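Local coordinates for protein adhesin (Streptococcus sanguinis SK1 = NCTC 7863, PDB 6VT2) that binds sialylated glycans through two tandem SigLec-like modules, and so probably helps this oral streptococcus attach to host glycoproteins, at residues T4-T9 against V100-A105; Q134-T139 against A157-A162; F216-E221 against F320-D325; L339-L344 against V401-P406. All coordinates share one frame; numbering follows the deposited sequence. Where two conformers were deposited one is given.

How the contacts relate
Four contacts follow one another along the chain in series, none nesting in or crossing another. Contact 1 (4-9 with 100-105) closes a loop of 90 residues in the first SigLec-like region, joining strand 7-9 of the antiparallel sheet to strand 95-104 of the mixed sheet. Contact 2 (134-139 with 157-162) closes a short loop of 17 residues, laying a proline segment on helix 149-162 of the first atypical Rib region. In the second SigLec-like region, contact 3 pairs edge strand 213-217 with strand 314-321 across 98 residues. Contact 4 closes 56 residues in the second Rib region, joining the loop between strand 336-338 and helix 346-360 to strand 401-403 and the residues after it.

Contact 1 (T4-T9 against V100-A105); sequences TPPTIT and VRAEDA. With CA (calcium ion), chain H.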
loop_
_atom_site.group_PDB
_atom_site.type_symbol
_atom_site.label_atom_id
_atom_site.label_comp_id
_atom_site.label_asym_id
_atom_site.label_seq_id
_atom_site.Cartn_x
_atom_site.Cartn_y
_atom_site.Cartn_z
ATOM N N THR A 4 -56.361 -22.068 25.468
ATOM C CA THR A 4 -55.757 -21.496 24.249
ATOM C C THR A 4 -54.348 -22.015 24.086
ATOM O O THR A 4 -53.685 -21.859 24.849
ATOM C CB THR A 4 -55.697 -19.976 24.391
ATOM O OG1 THR A 4 -57.051 -19.556 24.536
ATOM C CG2 THR A 4 -55.123 -19.309 23.160
ATOM N N PRO A 5 -53.937 -22.622 22.991
ATOM C CA PRO A 5 -52.557 -23.042 22.901
ATOM C C PRO A 5 -51.587 -21.871 22.733
ATOM O O PRO A 5 -52.011 -20.822 22.479
ATOM C CB PRO A 5 -52.613 -23.958 21.680
ATOM C CG PRO A 5 -53.752 -23.473 20.844
ATOM C CD PRO A 5 -54.755 -22.927 21.830
ATOM N N PRO A 6 -50.275 -22.100 22.920
ATOM C CA PRO A 6 -49.308 -21.060 22.760
ATOM C C PRO A 6 -49.215 -20.493 21.343
ATOM O O PRO A 6 -49.660 -21.125 20.461
ATOM C CB PRO A 6 -47.953 -21.702 23.084
ATOM C CG PRO A 6 -48.302 -22.902 23.902
ATOM C CD PRO A 6 -49.641 -23.346 23.372
ATOM N N THR A 7 -48.677 -19.294 21.249
ATOM C CA THR A 7 -48.466 -18.574 19.993
ATOM C C THR A 7 -47.010 -18.771 19.592
ATOM O O THR A 7 -46.169 -18.412 20.367
ATOM C CB THR A 7 -48.815 -17.096 20.153
ATOM O OG1 THR A 7 -50.185 -17.011 20.520
ATOM C CG2 THR A 7 -48.575 -16.298 18.892
ATOM N N ILE A 8 -46.789 -19.260 18.380
ATOM C CA ILE A 8 -45.457 -19.581 17.886
ATOM C C ILE A 8 -45.144 -18.665 16.714
ATOM O O ILE A 8 -45.954 -18.543 15.790
ATOM C CB ILE A 8 -45.364 -21.048 17.426
ATOM C CG1 ILE A 8 -45.774 -22.020 18.508
ATOM C CG2 ILE A 8 -43.940 -21.383 16.955
ATOM C CD1 ILE A 8 -45.954 -23.384 18.027
ATOM N N THR A 9 -43.953 -18.061 16.814
ATOM C CA THR A 9 -43.452 -17.133 15.806
ATOM C C THR A 9 -42.109 -17.687 15.249
ATOM O O THR A 9 -41.319 -18.098 16.043
ATOM C CB THR A 9 -43.267 -15.699 16.296
ATOM O OG1 THR A 9 -44.574 -15.265 16.656
ATOM C CG2 THR A 9 -42.729 -14.801 15.220
ATOM N N VAL A 100 -43.481 -27.097 13.873
ATOM C CA VAL A 100 -43.157 -26.681 15.228
ATOM C C VAL A 100 -44.454 -26.616 16.022
ATOM O O VAL A 100 -45.411 -25.966 15.610
ATOM C CB VAL A 100 -42.398 -25.351 15.242
ATOM C CG1 VAL A 100 -42.058 -25.019 16.655
ATOM C CG2 VAL A 100 -41.133 -25.415 14.398
ATOM N N ARG A 101 -44.445 -27.281 17.185
ATOM C CA ARG A 101 -45.614 -27.267 18.038
ATOM C C ARG A 101 -45.204 -26.864 19.445
ATOM O O ARG A 101 -44.130 -27.049 19.814
ATOM C CB ARG A 101 -46.277 -28.641 18.109
ATOM C CG ARG A 101 -46.628 -29.211 16.747
ATOM C CD ARG A 101 -47.274 -30.551 16.989
ATOM N NE ARG A 101 -48.662 -30.436 17.366
ATOM C CZ ARG A 101 -49.433 -31.472 17.614
ATOM N NH1 ARG A 101 -48.948 -32.686 17.560
ATOM N NH2 ARG A 101 -50.703 -31.316 17.918
ATOM N N ALA A 102 -46.144 -26.293 20.147
ATOM C CA ALA A 102 -45.857 -25.942 21.521
ATOM C C ALA A 102 -47.072 -26.268 22.373
ATOM O O ALA A 102 -48.206 -26.218 21.895
ATOM C CB ALA A 102 -45.495 -24.469 21.666
ATOM N N GLU A 103 -46.818 -26.588 23.642
ATOM C CA GLU A 103 -47.878 -26.940 24.591
ATOM C C GLU A 103 -47.698 -26.170 25.879
ATOM O O GLU A 103 -46.572 -26.055 26.385
ATOM C CB GLU A 103 -47.818 -28.419 24.831
ATOM C CG GLU A 103 -48.950 -28.925 25.785
ATOM C CD GLU A 103 -48.782 -30.411 25.988
ATOM O OE1 GLU A 103 -48.882 -30.865 27.141
ATOM O OE2 GLU A 103 -48.474 -31.137 25.001
ATOM N N ASP A 104 -48.803 -25.621 26.385
ATOM C CA ASP A 104 -48.776 -24.867 27.633
ATOM C C ASP A 104 -48.953 -25.833 28.805
ATOM O O ASP A 104 -49.043 -27.056 28.645
ATOM C CB ASP A 104 -49.788 -23.706 27.609
ATOM C CG ASP A 104 -51.246 -24.126 27.631
ATOM O OD1 ASP A 104 -51.483 -25.304 27.915
ATOM O OD2 ASP A 104 -52.064 -23.200 27.312
ATOM N N ALA A 105 -48.913 -25.282 30.024
ATOM C CA ALA A 105 -48.962 -26.183 31.164
ATOM C C ALA A 105 -50.350 -26.741 31.383
ATOM O O ALA A 105 -50.487 -27.788 32.017
ATOM C CB ALA A 105 -48.498 -25.467 32.433
HETATM CA CA CA H . -52.549 -21.199 27.030
HETATM O O HOH W 1 -53.296 -18.996 26.900
#
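Asp-104 OD2 and the carbonyl oxygen of Thr-4 meet through a calcium ion: OD2 binds the metal at 2.1 Å, and Thr-4 O binds it at 2.5 Å. The shared ion sets Thr-4 O and Asp-104 OD2 3.2 Å apart. Water 1 and four further atoms bring the ligand count to seven, with Asp-2 and Asp-30 contributing. The carboxylate is placed by its first torsion (chi1 69°), which sets CG between the backbone N and the carbonyl carbon; Asp-104 OD1 is separately held by the backbone N of Asn-108.

Away from the metal, carbon atoms of Pro-6 and Ile-8 meet both side chains and backbone. Pro-6 CG lies 3.7 Å from Asp-104 N, and Pro-6 CD 3.5 Å from Ala-102 O. Ala-102 CB fills the place between this ring and Ile-8, whose CD1 lies 3.8 Å from it. Further along, Ile-8 CG2 crosses Val-100 CG1 at a slant, 4.1 Å away. Strands 7-9 and 100-104 belong to different sheets; their axes run at 147° and approach within 7.7 Å. No hydrogen bond spans the segments, which implies that calcium coordination supplies their polar link, while side-chain packing supplies the rest.

Contact 2 (Q134-T139 against A157-A162); sequences QVPTLT and AAVKSA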
loop_
_atom_site.group_PDB
_atom_site.type_symbol
_atom_site.label_atom_id
_atom_site.label_comp_id
_atom_site.label_asym_id
_atom_site.label_seq_id
_atom_site.Cartn_x
_atom_site.Cartn_y
_atom_site.Cartn_z
ATOM N N GLN A 134 -14.863 -10.556 -5.290
ATOM C CA GLN A 134 -14.517 -9.278 -5.888
ATOM C C GLN A 134 -13.371 -9.476 -6.869
ATOM O O GLN A 134 -12.545 -10.381 -6.721
ATOM C CB GLN A 134 -14.128 -8.263 -4.813
ATOM C CG GLN A 134 -15.315 -7.810 -3.951
ATOM C CD GLN A 134 -15.744 -6.387 -4.244
ATOM O OE1 GLN A 134 -15.152 -5.701 -5.087
ATOM N NE2 GLN A 134 -16.768 -5.925 -3.535
ATOM N N VAL A 135 -13.360 -8.650 -7.903
ATOM C CA VAL A 135 -12.306 -8.725 -8.904
ATOM C C VAL A 135 -10.991 -8.267 -8.283
ATOM O O VAL A 135 -10.982 -7.391 -7.400
ATOM C CB VAL A 135 -12.637 -7.876 -10.136
ATOM C CG1 VAL A 135 -14.014 -8.185 -10.670
ATOM C CG2 VAL A 135 -12.517 -6.370 -9.799
ATOM N N PRO A 136 -9.876 -8.863 -8.682
ATOM C CA PRO A 136 -8.568 -8.438 -8.175
ATOM C C PRO A 136 -8.033 -7.240 -8.950
ATOM O O PRO A 136 -8.579 -6.802 -9.960
ATOM C CB PRO A 136 -7.685 -9.663 -8.403
ATOM C CG PRO A 136 -8.207 -10.171 -9.749
ATOM C CD PRO A 136 -9.752 -9.865 -9.755
ATOM N N THR A 137 -6.925 -6.708 -8.453
ATOM C CA THR A 137 -6.149 -5.805 -9.285
ATOM C C THR A 137 -5.676 -6.621 -10.482
ATOM O O THR A 137 -5.251 -7.766 -10.310
ATOM C CB THR A 137 -4.956 -5.235 -8.520
ATOM O OG1 THR A 137 -4.097 -6.280 -8.048
ATOM C CG2 THR A 137 -5.416 -4.422 -7.295
ATOM N N LEU A 138 -5.641 -5.989 -11.646
ATOM C CA LEU A 138 -5.180 -6.604 -12.902
ATOM C C LEU A 138 -3.711 -7.010 -12.772
ATOM O O LEU A 138 -2.924 -6.289 -12.191
ATOM C CB LEU A 138 -5.339 -5.634 -14.064
ATOM C CG LEU A 138 -6.693 -5.701 -14.742
ATOM C CD1 LEU A 138 -6.855 -4.660 -15.829
ATOM C CD2 LEU A 138 -6.909 -7.096 -15.319
ATOM N N THR A 139 -3.378 -8.187 -13.231
ATOM C CA THR A 139 -1.989 -8.606 -13.289
ATOM C C THR A 139 -1.537 -8.413 -14.722
ATOM O O THR A 139 -2.194 -8.896 -15.642
ATOM C CB THR A 139 -1.809 -10.039 -12.840
ATOM O OG1 THR A 139 -2.144 -10.136 -11.445
ATOM C CG2 THR A 139 -0.419 -10.453 -13.031
ATOM N N ALA A 157 -2.744 -14.545 -5.742
ATOM C CA ALA A 157 -2.474 -13.650 -4.630
ATOM C C ALA A 157 -3.333 -12.405 -4.716
ATOM O O ALA A 157 -3.808 -11.884 -3.696
ATOM C CB ALA A 157 -0.997 -13.283 -4.630
ATOM N N ALA A 158 -3.518 -11.884 -5.929
ATOM C CA ALA A 158 -4.326 -10.683 -6.084
ATOM C C ALA A 158 -5.817 -10.982 -5.849
ATOM O O ALA A 158 -6.567 -10.129 -5.363
ATOM C CB ALA A 158 -4.144 -10.092 -7.472
ATOM N N VAL A 159 -6.280 -12.183 -6.155
ATOM C CA VAL A 159 -7.690 -12.584 -5.898
ATOM C C VAL A 159 -7.889 -12.765 -4.400
ATOM O O VAL A 159 -8.801 -12.191 -3.914
ATOM C CB VAL A 159 -8.095 -13.819 -6.711
ATOM C CG1 VAL A 159 -9.473 -14.286 -6.306
ATOM C CG2 VAL A 159 -8.091 -13.525 -8.209
ATOM N N LYS A 160 -6.963 -13.412 -3.721
ATOM C CA LYS A 160 -7.060 -13.652 -2.265
ATOM C C LYS A 160 -7.003 -12.287 -1.573
ATOM O O LYS A 160 -7.759 -12.044 -0.668
ATOM C CB LYS A 160 -5.954 -14.586 -1.782
ATOM C CG LYS A 160 -6.139 -16.063 -2.045
ATOM C CD LYS A 160 -5.530 -16.931 -0.987
ATOM C CE LYS A 160 -4.376 -17.769 -1.458
ATOM N NZ LYS A 160 -4.581 -19.219 -1.179
ATOM N N SER A 161 -6.160 -11.385 -2.039
ATOM C CA SER A 161 -5.997 -10.039 -1.437
ATOM C C SER A 161 -7.288 -9.236 -1.557
ATOM O O SER A 161 -7.653 -8.577 -0.627
ATOM C CB SER A 161 -4.833 -9.292 -2.024
ATOM O OG SER A 161 -5.067 -7.899 -2.031
ATOM N N ALA A 162 -8.031 -9.365 -2.643
ATOM C CA ALA A 162 -9.282 -8.607 -2.842
ATOM C C ALA A 162 -10.468 -9.325 -2.181
ATOM O O ALA A 162 -11.504 -8.810 -2.233
ATOM C CB ALA A 162 -9.564 -8.410 -4.283
HETATM O O HOH W 2 -6.090 -7.595 -5.813
#
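Pro-136 presses its ring against one turn of helix 149-162, touching Ala-158 and Val-159 with different atoms. Its CB sits 3.3 Å from Ala-158 O and 3.7 Å from Ala-158 CB, whereas CG, puckered endo, meets Val-159 CG2 at 3.7 Å. That branch is available because the valine turns CG1 anti to its backbone N (chi1 174°), leaving CG2 beside the N; ring and valine then lie alongside each other, pointing the same way. Val-159 also packs on Tyr-172, Val-180 and Ile-182, joining the proline to the strands under the helix.

Thr-137 adopts a rotamer with OG1 between the backbone N and the carbonyl carbon (chi1 59°), and this oxygen comes 3.9 Å from Ala-158 CB. At the other end Ala-162 CB approaches Val-135 O at 3.6 Å. Gln-134 gives the helix just its CB, since the bend at chi2 (-108°) leads the amide away.

No direct hydrogen bond crosses. Instead, water 2 accepts from Thr-137 N at 2.9 Å and donates to Ala-158 O at 2.6 Å, an oxygen that also receives the helical bond from Ala-162 N. Beyond these segments Asn-163 ND2 binds both Gln-134 O and Val-159 O. The loop leading into strand 139-141 thus lies on the helix side bearing Ala-158 and Ala-162, within the atypical Rib domain.

Contact 3 (F216-E221 against F320-D325); sequences FYRGEE and FANQTD. With CA (calcium ion), chain G.
Arg-218 runs alongside Ala-321 and Asn-322, which its CB, CG, CD and NH1 touch in turn. CB lies 3.7 Å and CG 3.4 Å from Ala-321 O. CD then passes to Asn-322 OD1 at 3.6 Å. A bend at chi3 (61°) brings NH1 to Asn-322 OD1 at 2.7 Å, a weak, poorly aligned bond with the guanidinium and amide planes 89° apart. NE and NH2 are held by the carbonyl oxygens of Leu-289 and Lys-287, and OD1 also bonds Ser-389.

The backbone beneath is the parallel pairing of edge strand 213-217 with strand 314-321 in the mixed sheet of the SigLec-like module. Phe-216 and Phe-320 share one face, and Phe-320 touches the bound sialic acid. Tyr-217 and Ala-321 share the other, with Tyr-217 CD1 3.6 Å from Ala-321 CB. Arg-218 N donates to Ala-321 O at 2.8 Å.

Gln-323 NE2 donates to the carbonyl oxygen of Arg-218 (2.9 Å, 173°), the second residue of a type II turn from Tyr-217 to Glu-220. Water 4 joins Glu-220 OE1, which also hydrogen-bonds Tyr-327 OH, to Gln-323 OE1. Thr-324 binds calcium with both its carbonyl and hydroxyl oxygens.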
loop_
_atom_site.group_PDB
_atom_site.type_symbol
_atom_site.label_atom_id
_atom_site.label_comp_id
_atom_site.label_asym_id
_atom_site.label_seq_id
_atom_site.Cartn_x
_atom_site.Cartn_y
_atom_site.Cartn_z
ATOM N N PHE A 216 25.764 18.904 -8.625
ATOM C CA PHE A 216 26.695 18.470 -7.606
ATOM C C PHE A 216 27.704 19.579 -7.461
ATOM O O PHE A 216 28.363 19.954 -8.421
ATOM C CB PHE A 216 27.379 17.151 -7.972
ATOM C CG PHE A 216 26.545 15.966 -7.676
ATOM C CD1 PHE A 216 25.354 15.684 -8.339
ATOM C CD2 PHE A 216 26.983 15.073 -6.716
ATOM C CE1 PHE A 216 24.624 14.539 -7.998
ATOM C CE2 PHE A 216 26.209 14.005 -6.350
ATOM C CZ PHE A 216 25.074 13.730 -7.022
ATOM N N TYR A 217 27.874 20.041 -6.264
ATOM C CA TYR A 217 28.839 21.091 -5.996
ATOM C C TYR A 217 30.188 20.461 -5.798
ATOM O O TYR A 217 30.328 19.539 -4.983
ATOM C CB TYR A 217 28.423 21.866 -4.737
ATOM C CG TYR A 217 27.196 22.658 -5.007
ATOM C CD1 TYR A 217 27.222 23.856 -5.660
ATOM C CD2 TYR A 217 25.969 22.123 -4.681
ATOM C CE1 TYR A 217 26.065 24.516 -5.955
ATOM C CE2 TYR A 217 24.816 22.789 -4.997
ATOM C CZ TYR A 217 24.877 24.001 -5.602
ATOM O OH TYR A 217 23.709 24.644 -5.957
ATOM N N ARG A 218 31.190 20.971 -6.494
ATOM C CA ARG A 218 32.520 20.413 -6.397
ATOM C C ARG A 218 32.969 20.408 -4.945
ATOM O O ARG A 218 32.850 21.398 -4.246
ATOM C CB ARG A 218 33.485 21.224 -7.278
ATOM C CG ARG A 218 33.092 21.129 -8.744
ATOM C CD ARG A 218 33.761 22.216 -9.601
ATOM N NE ARG A 218 35.194 22.115 -9.577
ATOM C CZ ARG A 218 36.020 23.036 -9.065
ATOM N NH1 ARG A 218 35.545 24.157 -8.580
ATOM N NH2 ARG A 218 37.307 22.883 -9.075
ATOM N N GLY A 219 33.472 19.285 -4.483
ATOM C CA GLY A 219 33.995 19.184 -3.158
ATOM C C GLY A 219 32.999 19.020 -2.058
ATOM O O GLY A 219 33.405 19.079 -0.889
ATOM N N GLU A 220 31.782 18.767 -2.306
ATOM C CA GLU A 220 30.754 18.519 -1.296
ATOM C C GLU A 220 29.972 17.294 -1.715
ATOM O O GLU A 220 29.488 17.218 -2.833
ATOM C CB GLU A 220 29.760 19.667 -1.143
ATOM C CG GLU A 220 30.440 20.946 -0.617
ATOM C CD GLU A 220 29.447 22.045 -0.264
ATOM O OE1 GLU A 220 29.898 23.071 0.351
ATOM O OE2 GLU A 220 28.236 21.888 -0.552
ATOM N N GLU A 221 29.733 16.420 -0.868
ATOM C CA GLU A 221 28.991 15.225 -1.234
ATOM C C GLU A 221 27.549 15.585 -1.521
ATOM O O GLU A 221 26.910 16.370 -0.807
ATOM C CB GLU A 221 29.068 14.228 -0.144
ATOM C CG GLU A 221 28.433 12.901 -0.509
ATOM C CD GLU A 221 28.711 11.903 0.611
ATOM O OE1 GLU A 221 28.397 12.171 1.811
ATOM O OE2 GLU A 221 29.329 10.879 0.257
ATOM N N PHE A 320 28.227 19.842 -12.704
ATOM C CA PHE A 320 29.112 20.298 -11.639
ATOM C C PHE A 320 28.883 21.779 -11.404
ATOM O O PHE A 320 28.680 22.558 -12.339
ATOM C CB PHE A 320 30.588 20.077 -11.977
ATOM C CG PHE A 320 30.937 18.744 -12.562
ATOM C CD1 PHE A 320 30.159 17.602 -12.384
ATOM C CD2 PHE A 320 32.086 18.631 -13.266
ATOM C CE1 PHE A 320 30.520 16.396 -12.990
ATOM C CE2 PHE A 320 32.459 17.441 -13.848
ATOM C CZ PHE A 320 31.658 16.335 -13.714
ATOM N N ALA A 321 28.946 22.169 -10.169
ATOM C CA ALA A 321 28.886 23.577 -9.807
ATOM C C ALA A 321 29.997 23.929 -8.845
ATOM O O ALA A 321 30.397 23.145 -8.003
ATOM C CB ALA A 321 27.554 23.902 -9.195
ATOM N N ASN A 322 30.436 25.167 -8.941
ATOM C CA ASN A 322 31.394 25.675 -7.985
ATOM C C ASN A 322 30.672 25.994 -6.703
ATOM O O ASN A 322 29.525 26.454 -6.718
ATOM C CB ASN A 322 32.045 26.941 -8.501
ATOM C CG ASN A 322 32.871 26.721 -9.699
ATOM O OD1 ASN A 322 33.705 25.818 -9.750
ATOM N ND2 ASN A 322 32.660 27.526 -10.695
ATOM N N GLN A 323 31.383 25.879 -5.601
ATOM C CA GLN A 323 30.781 26.235 -4.320
ATOM C C GLN A 323 30.307 27.670 -4.252
ATOM O O GLN A 323 29.319 27.950 -3.549
ATOM C CB GLN A 323 31.760 25.954 -3.182
ATOM C CG GLN A 323 31.832 24.471 -2.923
ATOM C CD GLN A 323 32.721 24.123 -1.781
ATOM O OE1 GLN A 323 32.884 24.937 -0.815
ATOM N NE2 GLN A 323 33.359 22.961 -1.860
ATOM N N THR A 324 30.980 28.563 -4.933
ATOM C CA THR A 324 30.527 29.931 -4.880
ATOM C C THR A 324 29.118 30.053 -5.406
ATOM O O THR A 324 28.431 31.003 -5.049
ATOM C CB THR A 324 31.501 30.854 -5.602
ATOM O OG1 THR A 324 31.023 32.187 -5.373
ATOM C CG2 THR A 324 31.562 30.599 -7.078
ATOM N N ASP A 325 28.645 29.093 -6.204
ATOM C CA ASP A 325 27.296 29.176 -6.703
ATOM C C ASP A 325 26.261 28.947 -5.609
ATOM O O ASP A 325 25.102 29.343 -5.782
ATOM C CB ASP A 325 27.105 28.160 -7.824
ATOM C CG ASP A 325 27.840 28.470 -9.054
ATOM O OD1 ASP A 325 28.533 29.490 -9.117
ATOM O OD2 ASP A 325 27.769 27.621 -9.990
HETATM CA CA CA G . 28.818 33.246 -4.360
HETATM O O HOH W 3 35.421 21.091 -0.638
HETATM O O HOH W 4 32.242 23.303 1.364
HETATM O O HOH W 5 26.337 33.286 -4.615
HETATM O O HOH W 6 28.552 33.818 -6.691
HETATM O O HOH W 7 27.829 35.287 -3.753
#

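Contact 4 (L339-L344 against V401-P406); sequences LNPQQL and VQDLRP. With SO4 (sulfate ion), chain K.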
loop_
_atom_site.group_PDB
_atom_site.type_symbol
_atom_site.label_atom_id
_atom_site.label_comp_id
_atom_site.label_asym_id
_atom_site.label_seq_id
_atom_site.Cartn_x
_atom_site.Cartn_y
_atom_site.Cartn_z
ATOM N N LEU A 339 43.402 54.359 7.764
ATOM C CA LEU A 339 44.034 55.649 7.585
ATOM C C LEU A 339 44.287 56.002 6.130
ATOM O O LEU A 339 44.341 57.174 5.774
ATOM C CB LEU A 339 45.344 55.653 8.360
ATOM C CG LEU A 339 45.229 55.484 9.861
ATOM C CD1 LEU A 339 46.626 55.309 10.469
ATOM C CD2 LEU A 339 44.508 56.690 10.455
ATOM N N ASN A 340 44.475 55.000 5.266
ATOM C CA ASN A 340 44.812 55.221 3.867
ATOM C C ASN A 340 44.007 54.216 3.076
ATOM O O ASN A 340 44.397 53.044 2.998
ATOM C CB ASN A 340 46.289 55.024 3.543
ATOM C CG ASN A 340 46.572 55.227 2.088
ATOM O OD1 ASN A 340 45.658 55.334 1.270
ATOM N ND2 ASN A 340 47.867 55.352 1.749
ATOM N N PRO A 341 42.872 54.613 2.505
ATOM C CA PRO A 341 42.011 53.623 1.809
ATOM C C PRO A 341 42.673 52.962 0.623
ATOM O O PRO A 341 42.204 51.922 0.182
ATOM C CB PRO A 341 40.803 54.451 1.375
ATOM C CG PRO A 341 40.816 55.656 2.356
ATOM C CD PRO A 341 42.252 55.952 2.608
ATOM N N GLN A 342 43.730 53.525 0.076
ATOM C CA GLN A 342 44.396 52.882 -1.055
ATOM C C GLN A 342 45.440 51.869 -0.617
ATOM O O GLN A 342 45.922 51.092 -1.435
ATOM C CB GLN A 342 45.056 53.929 -1.965
ATOM C CG GLN A 342 44.049 54.660 -2.878
ATOM C CD GLN A 342 44.743 55.366 -4.045
ATOM O OE1 GLN A 342 45.981 55.469 -4.087
ATOM N NE2 GLN A 342 43.953 55.849 -5.000
ATOM N N GLN A 343 45.793 51.844 0.658
ATOM C CA GLN A 343 46.783 50.893 1.129
ATOM C C GLN A 343 46.506 50.646 2.598
ATOM O O GLN A 343 46.936 51.414 3.477
ATOM C CB GLN A 343 48.204 51.389 0.919
ATOM C CG GLN A 343 49.256 50.433 1.416
ATOM C CD GLN A 343 49.194 49.107 0.652
ATOM O OE1 GLN A 343 49.558 49.060 -0.518
ATOM N NE2 GLN A 343 48.708 48.050 1.305
ATOM N N LEU A 344 45.850 49.543 2.887
ATOM C CA LEU A 344 45.586 49.195 4.266
ATOM C C LEU A 344 46.869 48.684 4.890
ATOM O O LEU A 344 47.647 48.126 4.238
ATOM C CB LEU A 344 44.550 48.079 4.298
ATOM C CG LEU A 344 43.118 48.576 4.449
ATOM C CD1 LEU A 344 42.728 49.404 3.254
ATOM C CD2 LEU A 344 42.182 47.391 4.642
ATOM N N VAL A 401 35.625 48.864 4.618
ATOM C CA VAL A 401 36.572 49.928 4.931
ATOM C C VAL A 401 35.826 51.213 5.228
ATOM O O VAL A 401 34.853 51.537 4.535
ATOM C CB VAL A 401 37.513 50.138 3.731
ATOM C CG1 VAL A 401 38.239 51.440 3.801
ATOM C CG2 VAL A 401 38.525 48.993 3.636
ATOM N N GLN A 402 36.320 51.976 6.217
ATOM C CA GLN A 402 35.853 53.349 6.457
ATOM C C GLN A 402 37.078 54.264 6.555
ATOM O O GLN A 402 37.884 54.133 7.471
ATOM C CB GLN A 402 35.039 53.423 7.727
ATOM C CG GLN A 402 34.628 54.826 8.063
ATOM C CD GLN A 402 33.842 55.451 6.980
ATOM O OE1 GLN A 402 32.759 55.018 6.617
ATOM N NE2 GLN A 402 34.428 56.480 6.392
ATOM N N ASP A 403 37.230 55.154 5.599
ATOM C CA ASP A 403 38.259 56.197 5.634
ATOM C C ASP A 403 38.175 56.976 6.934
ATOM O O ASP A 403 37.099 57.426 7.331
ATOM C CB ASP A 403 37.966 57.097 4.422
ATOM C CG ASP A 403 39.072 58.038 4.010
ATOM O OD1 ASP A 403 40.003 58.268 4.767
ATOM O OD2 ASP A 403 38.935 58.539 2.834
ATOM N N LEU A 404 39.313 57.194 7.582
ATOM C CA LEU A 404 39.400 57.973 8.816
ATOM C C LEU A 404 40.106 59.312 8.571
ATOM O O LEU A 404 40.389 59.955 9.525
ATOM C CB LEU A 404 40.276 57.183 9.764
ATOM C CG LEU A 404 39.655 55.914 10.302
ATOM C CD1 LEU A 404 40.663 55.254 11.202
ATOM C CD2 LEU A 404 38.369 56.225 11.032
ATOM N N ARG A 405 40.433 59.644 7.340
ATOM C CA ARG A 405 41.164 60.891 7.087
ATOM C C ARG A 405 40.249 62.029 7.555
ATOM O O ARG A 405 39.150 62.033 7.158
ATOM C CB ARG A 405 41.584 60.977 5.620
ATOM C CG ARG A 405 42.764 60.066 5.331
ATOM C CD ARG A 405 43.186 60.136 3.884
ATOM N NE ARG A 405 42.029 59.834 3.116
ATOM C CZ ARG A 405 41.869 60.099 1.833
ATOM N NH1 ARG A 405 40.743 59.834 1.217
ATOM N NH2 ARG A 405 42.862 60.593 1.134
ATOM N N PRO A 406 40.704 63.074 8.265
ATOM C CA PRO A 406 39.824 64.125 8.602
ATOM C C PRO A 406 39.448 64.975 7.393
ATOM O O PRO A 406 40.007 64.958 6.376
ATOM C CB PRO A 406 40.589 65.026 9.580
ATOM C CG PRO A 406 41.674 64.151 10.053
ATOM C CD PRO A 406 42.010 63.271 8.883
HETATM S S SO4 K . 32.945 57.955 3.220
HETATM O O1 SO4 K . 34.318 57.559 3.107
HETATM O O2 SO4 K . 32.169 57.579 2.074
HETATM O O3 SO4 K . 32.378 57.409 4.451
HETATM O O4 SO4 K . 32.823 59.394 3.444
#
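Two torsions prepare the ion pair on which Pro-341 rests: Asp-403 carries CG anti to its backbone N (chi1 -165°), and Arg-405 folds back through a bend at chi3 (-55°). The arginine thereby grips the carboxylate side-on, NE to Asp-403 OD1 at 3.0 Å and NH1 to Asp-403 OD2 at 2.7 Å, both oxygens using syn lone pairs in a nearly coplanar salt bridge. OD1 has a second donor in the backbone N of Arg-405 at 2.9 Å, which closes an Asx turn and meets the carboxylate from above its plane. Pro-341 takes the opposite face: its CG stands over the group, 3.4 Å from Asp-403 CG and at much the same distance from both oxygens. The same ring extends over a face of the guanidinium, with Pro-341 CD 3.9 Å from Arg-405 NE.

The aliphatic part of the arginine also contributes, CG lying 3.3 Å from Leu-339 O. Leu-339 CD2 and Leu-404 CD1 meet at 4.2 Å. On the inner side Leu-344 packs on Ile-352 of helix 346-360 and reaches toward Val-401, a less certain contact because the valine has two conformers.

Backbone pairing comes from strand 336-338, beside 401-403 in the two-stranded parallel sheet of the Rib domain; the type I turn from Asn-340 to Gln-343 delivers the proline. The salt bridge lies wholly within 401-406, and no hydrogen bond passes between the segments. It probably neutralises much of the charge facing Pro-341, which would let an apolar ring lie over an ion pair at the surface.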